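Local structure of probable acetyltransferases (Chromobacterium violaceum, 3PZJ) at residues A[145-148]-A[149-153]. The protein probably transfers acetyl groups as a member of the GNAT acetyltransferase family, perhaps onto the N-terminal serine or alanine of proteins. Sequence-based numbering, arbitrary orientation.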
loop_
_atom_site.group_PDB
_atom_site.type_symbol
_atom_site.label_atom_id
_atom_site.label_comp_id
_atom_site.label_asym_id
_atom_site.label_seq_id
_atom_site.Cartn_x
_atom_site.Cartn_y
_atom_site.Cartn_z
ATOM N N LEU A 145 11.997 2.503 14.665
ATOM C CA LEU A 145 11.439 3.856 14.444
ATOM C C LEU A 145 12.597 4.873 14.304
ATOM O O LEU A 145 12.664 5.647 13.309
ATOM C CB LEU A 145 10.500 4.200 15.593
ATOM C CG LEU A 145 9.163 3.444 15.554
ATOM C CD1 LEU A 145 8.473 3.599 16.930
ATOM C CD2 LEU A 145 8.297 4.021 14.413
ATOM N N LYS A 146 13.510 4.843 15.286
ATOM C CA LYS A 146 14.631 5.770 15.298
ATOM C C LYS A 146 15.337 5.693 13.972
ATOM O O LYS A 146 15.610 6.714 13.343
ATOM C CB LYS A 146 15.597 5.414 16.414
ATOM C CG LYS A 146 16.806 6.374 16.573
ATOM C CD LYS A 146 17.775 5.706 17.549
ATOM C CE LYS A 146 18.840 6.684 18.062
ATOM N NZ LYS A 146 19.175 6.289 19.478
ATOM N N THR A 147 15.592 4.456 13.524
ATOM C CA THR A 147 16.354 4.235 12.339
ATOM C C THR A 147 15.658 4.764 11.095
ATOM O O THR A 147 16.303 5.338 10.199
ATOM C CB THR A 147 16.740 2.739 12.172
ATOM O OG1 THR A 147 17.576 2.293 13.281
ATOM C CG2 THR A 147 17.491 2.546 10.888
ATOM N N ALA A 148 14.356 4.538 11.009
ATOM C CA ALA A 148 13.598 4.991 9.862
ATOM C C ALA A 148 13.590 6.524 9.786
ATOM O O ALA A 148 13.798 7.128 8.667
ATOM C CB ALA A 148 12.131 4.417 9.907
ATOM N N PHE A 149 13.340 7.174 10.904
ATOM C CA PHE A 149 13.314 8.634 10.881
ATOM C C PHE A 149 14.718 9.213 10.593
ATOM O O PHE A 149 14.854 10.204 9.850
ATOM C CB PHE A 149 12.649 9.186 12.165
ATOM C CG PHE A 149 11.178 8.799 12.257
ATOM C CD1 PHE A 149 10.291 9.231 11.278
ATOM C CD2 PHE A 149 10.678 8.001 13.272
ATOM C CE1 PHE A 149 8.960 8.911 11.296
ATOM C CE2 PHE A 149 9.311 7.650 13.290
ATOM C CZ PHE A 149 8.457 8.067 12.326
ATOM N N GLU A 150 15.769 8.576 11.124
ATOM C CA GLU A 150 17.159 9.012 10.814
ATOM C C GLU A 150 17.467 8.799 9.335
ATOM O O GLU A 150 18.337 9.449 8.755
ATOM C CB GLU A 150 18.205 8.294 11.709
ATOM C CG GLU A 150 18.141 8.871 13.135
ATOM C CD GLU A 150 19.150 8.296 14.144
ATOM O OE1 GLU A 150 19.844 7.285 13.846
ATOM O OE2 GLU A 150 19.156 8.871 15.254
ATOM N N LEU A 151 16.745 7.897 8.689
ATOM C CA LEU A 151 16.983 7.604 7.264
ATOM C C LEU A 151 16.157 8.502 6.382
ATOM O O LEU A 151 16.229 8.377 5.140
ATOM C CB LEU A 151 16.655 6.132 6.914
ATOM C CG LEU A 151 17.799 5.087 7.096
ATOM C CD1 LEU A 151 18.723 5.432 8.278
ATOM C CD2 LEU A 151 17.232 3.662 7.163
ATOM N N GLY A 152 15.410 9.403 7.006
ATOM C CA GLY A 152 14.622 10.367 6.284
ATOM C C GLY A 152 13.200 10.003 5.942
ATOM O O GLY A 152 12.535 10.707 5.142
ATOM N N TYR A 153 12.705 8.936 6.574
ATOM C CA TYR A 153 11.246 8.559 6.433
ATOM C C TYR A 153 10.387 9.601 7.122
ATOM O O TYR A 153 10.751 10.162 8.213
ATOM C CB TYR A 153 10.946 7.073 6.850
ATOM C CG TYR A 153 11.498 6.117 5.840
ATOM C CD1 TYR A 153 10.746 5.738 4.717
ATOM C CD2 TYR A 153 12.817 5.705 5.919
ATOM C CE1 TYR A 153 11.284 4.876 3.754
ATOM C CE2 TYR A 153 13.412 4.906 4.941
ATOM C CZ TYR A 153 12.648 4.551 3.832
ATOM O OH TYR A 153 13.222 3.745 2.950
#
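Ala148 O accepts a hydrogen bond from Tyr153 N at 3.0 Å. Together with a second bond, from Gly152 N to Phe149 O, and the positive phi of Gly152 (91°) that turns the chain back, it makes the C-terminal end of helix 135-150 a Schellman motif. Ala148 O also takes a weak bond from Leu151 N and lies in the plane of the Tyr153 ring at its edge, 3.2 Å from CD2. The packed side is apolar: Ala148 CB lies 4.2 Å from Tyr153 CB, a light contact, and the Leu145 side chain lies beside that of Phe149, pointing the same way, with Leu145 CD2 3.9 Å from Phe149 CE2. Cys156 and Ile120 of the flanking strands lie against this side, while Tyr153 OH bonds to Gly27 O. The solvent side is looser. Lys146, its CG anti to the backbone N (chi1 -177°), runs beside Glu150 and bends at its last torsion, and its CE comes within 3.6 Å of Glu150 OE2. Yet Lys146 NZ stays 5.0 Å from Glu150 OE2, too far for a salt bridge, and any attraction between the charges is probably modest. The chemistry is consistent with a helix end set mainly by backbone bonds and apolar packing, rather than ion pairing, where the beta-alpha-beta unit passes from helix 135-150 to strand 155-161.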